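Local coordinates for putative short-chain dehydrogenase/reductase (Burkholderia xenovorans, PDB 5JY1), which binds NAD and probably catalyses an oxidoreduction typical of short-chain dehydrogenases/reductases, perhaps the reduction of 3-oxoacyl-[acyl-carrier-protein], at residues 18-23 with 42-47; 29-34 with 56-61; 46-51 with 67-72. One frame throughout, in Å; residues are numbered along the deposited sequence. Where two conformers were deposited one is given.

Contact 1 (18-23 with 42-47). With NAD (nicotinamide-adenine-dinucleotide), chain E.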
# COMPACT_ATOMS: atom_id res chain seq x y z
N LEU A 18 -21.17 -6.25 -19.96
CA LEU A 18 -22.29 -5.67 -19.23
C LEU A 18 -21.75 -4.60 -18.29
O LEU A 18 -20.87 -4.88 -17.46
CB LEU A 18 -23.07 -6.74 -18.46
CG LEU A 18 -24.34 -6.33 -17.71
CD1 LEU A 18 -25.25 -7.53 -17.53
CD2 LEU A 18 -24.01 -5.72 -16.32
N VAL A 19 -22.28 -3.38 -18.40
CA VAL A 19 -21.84 -2.23 -17.62
C VAL A 19 -23.03 -1.72 -16.82
O VAL A 19 -24.02 -1.27 -17.40
CB VAL A 19 -21.27 -1.12 -18.52
CG1 VAL A 19 -20.77 0.05 -17.69
CG2 VAL A 19 -20.16 -1.68 -19.43
N THR A 20 -22.94 -1.78 -15.49
CA THR A 20 -24.03 -1.27 -14.67
C THR A 20 -23.94 0.25 -14.57
O THR A 20 -22.86 0.83 -14.60
CB THR A 20 -24.04 -1.89 -13.27
OG1 THR A 20 -22.93 -1.43 -12.49
CG2 THR A 20 -24.01 -3.41 -13.35
N GLY A 21 -25.10 0.89 -14.48
CA GLY A 21 -25.15 2.34 -14.41
C GLY A 21 -24.60 3.02 -15.65
O GLY A 21 -24.05 4.12 -15.54
N ALA A 22 -24.74 2.41 -16.82
CA ALA A 22 -24.12 2.89 -18.04
C ALA A 22 -24.92 3.98 -18.74
O ALA A 22 -24.58 4.33 -19.88
CB ALA A 22 -23.89 1.73 -19.00
N GLY A 23 -25.97 4.51 -18.11
CA GLY A 23 -26.71 5.61 -18.72
C GLY A 23 -26.02 6.95 -18.64
O GLY A 23 -26.33 7.84 -19.43
N ILE A 42 -24.16 -4.49 -23.02
CA ILE A 42 -25.43 -4.41 -22.31
C ILE A 42 -25.42 -3.19 -21.40
O ILE A 42 -24.54 -3.04 -20.54
CB ILE A 42 -25.70 -5.69 -21.51
CG1 ILE A 42 -25.84 -6.89 -22.44
CG2 ILE A 42 -26.97 -5.52 -20.67
CD1 ILE A 42 -27.08 -6.81 -23.33
N ILE A 43 -26.41 -2.32 -21.58
CA ILE A 43 -26.52 -1.09 -20.81
C ILE A 43 -27.45 -1.44 -19.65
O ILE A 43 -28.68 -1.38 -19.77
CB ILE A 43 -27.06 0.07 -21.65
CG1 ILE A 43 -26.21 0.27 -22.92
CG2 ILE A 43 -27.10 1.37 -20.83
CD1 ILE A 43 -24.72 0.46 -22.66
N ALA A 44 -26.86 -1.85 -18.53
CA ALA A 44 -27.64 -2.34 -17.38
C ALA A 44 -27.90 -1.16 -16.45
O ALA A 44 -27.18 -0.93 -15.48
CB ALA A 44 -26.91 -3.48 -16.69
N GLU A 45 -28.98 -0.43 -16.73
CA GLU A 45 -29.23 0.89 -16.18
C GLU A 45 -30.67 0.98 -15.67
O GLU A 45 -31.59 0.44 -16.29
CB GLU A 45 -28.95 1.96 -17.27
CG GLU A 45 -29.42 3.36 -16.97
CD GLU A 45 -28.75 3.96 -15.75
OE1 GLU A 45 -27.49 4.00 -15.71
OE2 GLU A 45 -29.48 4.39 -14.84
N ILE A 46 -30.87 1.66 -14.54
CA ILE A 46 -32.22 1.78 -13.97
C ILE A 46 -33.02 2.90 -14.63
O ILE A 46 -34.26 2.83 -14.71
CB ILE A 46 -32.14 1.96 -12.44
CG1 ILE A 46 -33.51 1.71 -11.78
CG2 ILE A 46 -31.61 3.35 -12.08
CD1 ILE A 46 -33.43 1.54 -10.27
N ASN A 47 -32.35 3.95 -15.10
CA ASN A 47 -33.00 5.08 -15.75
C ASN A 47 -33.25 4.70 -17.21
O ASN A 47 -32.31 4.63 -18.00
CB ASN A 47 -32.14 6.34 -15.63
CG ASN A 47 -32.81 7.58 -16.20
OD1 ASN A 47 -33.61 7.52 -17.13
ND2 ASN A 47 -32.48 8.73 -15.63
PA NAD E . -22.98 8.91 -11.86
O1A NAD E . -23.77 9.41 -10.69
O2A NAD E . -22.65 10.00 -12.88
O5B NAD E . -23.77 7.66 -12.63
C5B NAD E . -24.33 6.70 -11.81
C4B NAD E . -25.19 5.72 -12.72
O4B NAD E . -25.62 4.75 -11.98
C3B NAD E . -26.46 6.50 -13.21
O3B NAD E . -26.64 6.30 -14.58
C2B NAD E . -27.57 5.88 -12.40
O2B NAD E . -28.91 6.06 -13.08
C1B NAD E . -27.19 4.62 -12.32
N9A NAD E . -27.85 3.93 -11.23
C8A NAD E . -28.12 4.45 -10.03
N7A NAD E . -28.73 3.52 -9.32
C5A NAD E . -28.82 2.42 -10.07
C6A NAD E . -29.38 1.17 -9.80
N6A NAD E . -30.03 0.54 -8.66
N1A NAD E . -29.35 0.23 -10.72
C2A NAD E . -28.78 0.49 -11.95
N3A NAD E . -28.25 1.70 -12.23
C4A NAD E . -28.27 2.67 -11.26
O3 NAD E . -21.59 8.23 -11.29
PN NAD E . -20.05 8.47 -11.77
O1N NAD E . -19.57 9.81 -11.22
O2N NAD E . -19.87 8.45 -13.30
O5D NAD E . -19.15 7.29 -11.05
C5D NAD E . -19.23 5.96 -11.57
C4D NAD E . -18.36 5.00 -10.69
O4D NAD E . -17.16 5.52 -10.47
C3D NAD E . -19.02 4.86 -9.31
O3D NAD E . -18.86 3.61 -8.82
C2D NAD E . -18.24 5.87 -8.45
O2D NAD E . -18.42 5.48 -7.02
C1D NAD E . -17.00 5.75 -8.88
N1N NAD E . -16.21 6.95 -8.67
C2N NAD E . -16.35 8.04 -9.48
C3N NAD E . -15.59 9.19 -9.27
C7N NAD E . -15.75 10.41 -10.16
O7N NAD E . -14.96 11.33 -10.08
N7N NAD E . -16.81 10.48 -11.08
C4N NAD E . -14.69 9.23 -8.23
C5N NAD E . -14.54 8.15 -7.43
C6N NAD E . -15.31 7.00 -7.65

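Contact 2 (29-34 with 56-61)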
# COMPACT_ATOMS: atom_id res chain seq x y z
N GLY A 29 -19.27 6.52 -20.42
CA GLY A 29 -18.01 6.64 -21.13
C GLY A 29 -17.36 5.29 -21.37
O GLY A 29 -16.83 5.03 -22.45
N VAL A 30 -17.42 4.41 -20.37
CA VAL A 30 -16.89 3.05 -20.53
C VAL A 30 -17.68 2.29 -21.59
O VAL A 30 -17.11 1.63 -22.46
CB VAL A 30 -16.88 2.32 -19.18
CG1 VAL A 30 -16.51 0.85 -19.37
CG2 VAL A 30 -15.91 2.99 -18.21
N ALA A 31 -19.02 2.37 -21.52
CA ALA A 31 -19.84 1.65 -22.49
C ALA A 31 -19.54 2.09 -23.92
O ALA A 31 -19.43 1.25 -24.82
CB ALA A 31 -21.33 1.84 -22.17
N ARG A 32 -19.43 3.40 -24.14
CA ARG A 32 -19.12 3.89 -25.48
C ARG A 32 -17.72 3.47 -25.93
O ARG A 32 -17.52 3.12 -27.10
CB ARG A 32 -19.26 5.42 -25.52
CG ARG A 32 -20.72 5.89 -25.55
CD ARG A 32 -20.83 7.37 -25.20
NE ARG A 32 -20.02 8.19 -26.10
CZ ARG A 32 -20.50 8.86 -27.14
NH1 ARG A 32 -21.79 8.83 -27.43
NH2 ARG A 32 -19.68 9.57 -27.90
N SER A 33 -16.75 3.48 -25.01
CA SER A 33 -15.40 3.02 -25.34
C SER A 33 -15.42 1.54 -25.72
O SER A 33 -14.77 1.14 -26.69
CB SER A 33 -14.45 3.24 -24.17
OG SER A 33 -14.42 4.60 -23.78
N PHE A 34 -16.15 0.72 -24.97
CA PHE A 34 -16.29 -0.69 -25.30
C PHE A 34 -16.93 -0.89 -26.67
O PHE A 34 -16.53 -1.77 -27.44
CB PHE A 34 -17.13 -1.41 -24.24
CG PHE A 34 -16.41 -1.69 -22.94
CD1 PHE A 34 -15.13 -1.21 -22.70
CD2 PHE A 34 -17.03 -2.47 -21.97
CE1 PHE A 34 -14.49 -1.49 -21.49
CE2 PHE A 34 -16.38 -2.76 -20.78
CZ PHE A 34 -15.11 -2.26 -20.54
N GLN A 56 -28.58 3.69 -28.08
CA GLN A 56 -28.69 4.26 -29.42
C GLN A 56 -27.42 4.97 -29.85
O GLN A 56 -27.06 4.94 -31.03
CB GLN A 56 -29.89 5.21 -29.48
CG GLN A 56 -31.23 4.51 -29.28
CD GLN A 56 -31.58 3.58 -30.43
OE1 GLN A 56 -31.62 4.00 -31.59
NE2 GLN A 56 -31.81 2.31 -30.12
N GLU A 57 -26.71 5.61 -28.91
CA GLU A 57 -25.44 6.24 -29.24
C GLU A 57 -24.44 5.22 -29.76
O GLU A 57 -23.77 5.44 -30.78
CB GLU A 57 -24.86 6.97 -28.02
CG GLU A 57 -25.52 8.30 -27.72
CD GLU A 57 -25.09 8.90 -26.38
OE1 GLU A 57 -24.13 8.38 -25.77
OE2 GLU A 57 -25.71 9.89 -25.95
N ILE A 58 -24.33 4.08 -29.08
CA ILE A 58 -23.39 3.05 -29.49
C ILE A 58 -23.76 2.50 -30.86
O ILE A 58 -22.89 2.28 -31.71
CB ILE A 58 -23.32 1.93 -28.43
CG1 ILE A 58 -22.63 2.45 -27.16
CG2 ILE A 58 -22.63 0.70 -28.99
CD1 ILE A 58 -22.82 1.57 -25.94
N ARG A 59 -25.06 2.30 -31.11
CA ARG A 59 -25.50 1.81 -32.41
C ARG A 59 -25.21 2.82 -33.51
O ARG A 59 -24.72 2.45 -34.58
CB ARG A 59 -26.99 1.47 -32.37
CG ARG A 59 -27.34 0.32 -31.45
CD ARG A 59 -28.81 -0.06 -31.55
NE ARG A 59 -29.10 -1.22 -30.72
CZ ARG A 59 -30.32 -1.68 -30.45
NH1 ARG A 59 -31.38 -1.08 -30.95
NH2 ARG A 59 -30.46 -2.75 -29.67
N GLU A 60 -25.50 4.10 -33.26
CA GLU A 60 -25.27 5.13 -34.26
C GLU A 60 -23.80 5.27 -34.62
O GLU A 60 -23.47 5.74 -35.71
CB GLU A 60 -25.82 6.48 -33.77
N MET A 61 -22.90 4.87 -33.72
CA MET A 61 -21.47 4.88 -33.99
C MET A 61 -20.99 3.58 -34.61
O MET A 61 -19.77 3.38 -34.74
CB MET A 61 -20.70 5.16 -32.69
CG MET A 61 -20.82 6.59 -32.21
SD MET A 61 -19.76 6.94 -30.80
CE MET A 61 -20.61 6.08 -29.48

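Contact 3 (46-51 with 67-72). With NAD (nicotinamide-adenine-dinucleotide), chain E.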
# COMPACT_ATOMS: atom_id res chain seq x y z
N ILE A 46 -30.87 1.66 -14.54
CA ILE A 46 -32.22 1.78 -13.97
C ILE A 46 -33.02 2.90 -14.63
O ILE A 46 -34.26 2.83 -14.71
CB ILE A 46 -32.14 1.96 -12.44
CG1 ILE A 46 -33.51 1.71 -11.78
CG2 ILE A 46 -31.61 3.35 -12.08
CD1 ILE A 46 -33.43 1.54 -10.27
N ASN A 47 -32.35 3.95 -15.10
CA ASN A 47 -33.00 5.08 -15.75
C ASN A 47 -33.25 4.70 -17.21
O ASN A 47 -32.31 4.63 -18.00
CB ASN A 47 -32.14 6.34 -15.63
CG ASN A 47 -32.81 7.58 -16.20
OD1 ASN A 47 -33.61 7.52 -17.13
ND2 ASN A 47 -32.48 8.73 -15.63
N GLU A 48 -34.51 4.47 -17.56
CA GLU A 48 -34.82 4.01 -18.90
C GLU A 48 -34.43 5.04 -19.96
O GLU A 48 -33.97 4.69 -21.04
CB GLU A 48 -36.30 3.66 -19.01
CG GLU A 48 -36.69 3.10 -20.36
CD GLU A 48 -38.07 2.49 -20.37
OE1 GLU A 48 -38.75 2.55 -19.32
OE2 GLU A 48 -38.48 1.95 -21.42
N SER A 49 -34.61 6.33 -19.65
CA SER A 49 -34.36 7.37 -20.64
C SER A 49 -32.88 7.45 -21.00
O SER A 49 -32.51 7.42 -22.18
CB SER A 49 -34.87 8.71 -20.13
OG SER A 49 -34.64 9.73 -21.08
N THR A 50 -32.01 7.56 -20.00
CA THR A 50 -30.59 7.65 -20.30
C THR A 50 -30.03 6.31 -20.77
O THR A 50 -29.10 6.29 -21.59
CB THR A 50 -29.82 8.16 -19.08
OG1 THR A 50 -29.98 7.23 -18.00
CG2 THR A 50 -30.35 9.52 -18.65
N GLY A 51 -30.57 5.20 -20.26
CA GLY A 51 -30.10 3.89 -20.70
C GLY A 51 -30.35 3.65 -22.18
O GLY A 51 -29.48 3.14 -22.89
N PHE A 67 -30.02 -2.01 -24.37
CA PHE A 67 -30.45 -1.53 -23.06
C PHE A 67 -31.27 -2.61 -22.38
O PHE A 67 -32.22 -3.15 -22.97
CB PHE A 67 -31.27 -0.25 -23.18
CG PHE A 67 -32.04 0.07 -21.94
CD1 PHE A 67 -31.39 0.51 -20.80
CD2 PHE A 67 -33.42 -0.09 -21.90
CE1 PHE A 67 -32.10 0.80 -19.65
CE2 PHE A 67 -34.13 0.19 -20.75
CZ PHE A 67 -33.46 0.64 -19.62
N VAL A 68 -30.91 -2.93 -21.14
CA VAL A 68 -31.67 -3.86 -20.31
C VAL A 68 -31.91 -3.16 -18.98
O VAL A 68 -30.97 -2.91 -18.22
CB VAL A 68 -30.93 -5.19 -20.09
CG1 VAL A 68 -31.78 -6.13 -19.23
CG2 VAL A 68 -30.61 -5.84 -21.44
N LYS A 69 -33.17 -2.80 -18.72
CA LYS A 69 -33.48 -2.14 -17.46
C LYS A 69 -33.07 -3.05 -16.30
O LYS A 69 -33.46 -4.23 -16.26
CB LYS A 69 -34.97 -1.78 -17.37
CG LYS A 69 -35.26 -0.80 -16.24
CD LYS A 69 -36.76 -0.53 -16.09
CE LYS A 69 -37.28 0.44 -17.14
NZ LYS A 69 -38.75 0.68 -17.03
N THR A 70 -32.27 -2.50 -15.39
CA THR A 70 -31.63 -3.25 -14.31
C THR A 70 -31.60 -2.38 -13.06
O THR A 70 -31.19 -1.22 -13.12
CB THR A 70 -30.20 -3.65 -14.69
OG1 THR A 70 -30.22 -4.39 -15.92
CG2 THR A 70 -29.57 -4.53 -13.61
N ASP A 71 -32.01 -2.96 -11.93
CA ASP A 71 -31.93 -2.34 -10.62
C ASP A 71 -30.93 -3.16 -9.81
O ASP A 71 -31.26 -4.27 -9.37
CB ASP A 71 -33.30 -2.30 -9.95
CG ASP A 71 -33.29 -1.61 -8.58
OD1 ASP A 71 -32.21 -1.41 -8.00
OD2 ASP A 71 -34.39 -1.29 -8.07
N VAL A 72 -29.72 -2.63 -9.62
CA VAL A 72 -28.65 -3.40 -8.99
C VAL A 72 -28.86 -3.57 -7.49
O VAL A 72 -28.07 -4.24 -6.83
CB VAL A 72 -27.26 -2.79 -9.26
CG1 VAL A 72 -26.98 -2.73 -10.77
CG2 VAL A 72 -27.13 -1.42 -8.61
PA NAD E . -22.98 8.91 -11.86
O1A NAD E . -23.77 9.41 -10.69
O2A NAD E . -22.65 10.00 -12.88
O5B NAD E . -23.77 7.66 -12.63
C5B NAD E . -24.33 6.70 -11.81
C4B NAD E . -25.19 5.72 -12.72
O4B NAD E . -25.62 4.75 -11.98
C3B NAD E . -26.46 6.50 -13.21
O3B NAD E . -26.64 6.30 -14.58
C2B NAD E . -27.57 5.88 -12.40
O2B NAD E . -28.91 6.06 -13.08
C1B NAD E . -27.19 4.62 -12.32
N9A NAD E . -27.85 3.93 -11.23
C8A NAD E . -28.12 4.45 -10.03
N7A NAD E . -28.73 3.52 -9.32
C5A NAD E . -28.82 2.42 -10.07
C6A NAD E . -29.38 1.17 -9.80
N6A NAD E . -30.03 0.54 -8.66
N1A NAD E . -29.35 0.23 -10.72
C2A NAD E . -28.78 0.49 -11.95
N3A NAD E . -28.25 1.70 -12.23
C4A NAD E . -28.27 2.67 -11.26
O3 NAD E . -21.59 8.23 -11.29
PN NAD E . -20.05 8.47 -11.77
O1N NAD E . -19.57 9.81 -11.22
O2N NAD E . -19.87 8.45 -13.30
O5D NAD E . -19.15 7.29 -11.05
C5D NAD E . -19.23 5.96 -11.57
C4D NAD E . -18.36 5.00 -10.69
O4D NAD E . -17.16 5.52 -10.47
C3D NAD E . -19.02 4.86 -9.31
O3D NAD E . -18.86 3.61 -8.82
C2D NAD E . -18.24 5.87 -8.45
O2D NAD E . -18.42 5.48 -7.02
C1D NAD E . -17.00 5.75 -8.88
N1N NAD E . -16.21 6.95 -8.67
C2N NAD E . -16.35 8.04 -9.48
C3N NAD E . -15.59 9.19 -9.27
C7N NAD E . -15.75 10.41 -10.16
O7N NAD E . -14.96 11.33 -10.08
N7N NAD E . -16.81 10.48 -11.08
C4N NAD E . -14.69 9.23 -8.23
C5N NAD E . -14.54 8.15 -7.43
C6N NAD E . -15.31 7.00 -7.65

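Contact 1 (18-23 with 42-47)
E45 meets G23 where strands 16-20 and 40-45 of the Rossmann fold end beside the cofactor. Its carboxylate reads both hydroxyls of the adenosine ribose: NAD O3B donates to E45 OE1 at 2.7 Å, and NAD O2B to E45 OE2 in a very short bond. An acid here is consistent with a preference for NAD over NADP, as in other SDR enzymes. OE1 is also gripped by the backbone N of G23 at 2.9 Å, 31° out of the carboxylate plane. The bend at chi2 (62°) carries the acid to this turn, and G23, without a side chain, lets E45 CG settle 3.9 Å from its CA. G21, first glycine of the TGxxxGxG signature, has a positive phi that suits glycine, its missing CB leaving room for NAD O4B; G23 lies at a variable position.

The parallel strands are laced by bonds from V19 N to I42 O (3.1 Å), A44 N to V19 O and G21 N to A44 O. Small A44 leaves room for L18 on one face of the sheet, while A22 CB touches I43 CG2 on the other. N47 N donates, at 168°, to the anti lone pair of E45 OE2.

Contact 2 (29-34 with 56-61)
R32 reaches out from helix 25-36 so that its guanidinium meets both E57 of helix 48-60 and M61 just beyond the end of that helix. The two arrive from different directions. M61 lays its CE methyl over the centre of one guanidinium face, 3.6 Å from R32 CZ, and the two chains cross at about a right angle. E57 comes in at the edge instead: its CG lies in the guanidinium plane, and its OE1 takes a hydrogen bond from R32 NH1 at 2.9 Å as part of a salt bridge. The planar groups stand nearly perpendicular, 84° apart, and NH1 meets OE1 from above the carboxylate plane. The bend of R32 at chi3 (56°) turns the guanidinium into this position, whereas E57 is extended beyond CG.

Deeper in the groove the contact becomes apolar. I58 CD1 points at the backbone of helix 25-36, 3.6 Å from A31 O and 4.1 Å from A31 CB. The small A31 lets I58 CD1 come this close, and both residues also pack on I43. The axes of the short segments 29-34 and 56-60 approach to 9.7 Å at 25°, as expected of successive crossover helices laid on one face of a Rossmann sheet.

The ion pair belongs to a wider network, since R32 NE is bridged to E228. E57 OE1 is shared by R28 and R32, and the two positive charges would probably favour its ionised form. The apolar M61 methyl covers one face of the cation, while acids take its edge and N-H groups.

Contact 3 (46-51 with 67-72)
I46 lies alongside D71, both side chains pointing the same way, with I46 CD1 3.6 Å from D71 CG. The other branch of the isoleucine, CG2, packs on the adenine, 3.5 Å from NAD C4A; a branched apolar residue can thus serve two neighbours at once. D71 OD1 accepts a weak bond from NAD N6A and is also held by T73 OG1, while V72 N donates to NAD N1A at 3.1 Å and 172°. The V72 NH, with the weaker bond to D71, meets the Watson-Crick edge of the adenine.

Away from the cofactor, the segments close the beta-alpha-beta unit of strand 40-45, helix 48-60 and strand 64-69. N47 is the N-cap, its OD1 accepting from T50 N and, weakly, from S49 N. The ring of F67 packs against the first turn of helix 48-60: its CD1 is 3.6 Å from G51 CA, an approach that a residue without a side chain permits, and its CZ is 3.7 Å from E48 CA. Nearer the solvent, long charged side chains suit their exposed setting. K69, bent at chi3 (-77°), brings NZ to 3.0 Å from E48 OE1 in a salt bridge, approaching from above the carboxylate plane, and E48 OE2 pairs with R52.

All three contacts belong to the first half of the Rossmann fold, where strand 40-45 lies between 64-69 and 16-20. Contact 1 joins strands 16-20 and 40-45 and contact 3 the next crossover; their centres are about 5 Å apart, they share I46 and N47, and both touch NAD, so ribose and adenine are read by successive strand ends. The centre of contact 2 is about 12 Å from that of contact 1 and about 15 Å from that of contact 3, on the helices connecting these strands. I43 CD1 touches A31 CB and I58 CD1, tying that helix pair to the sheet. Along the chain the segments of contact 2 alternate with those of the others, interlocking consecutive beta-alpha-beta units.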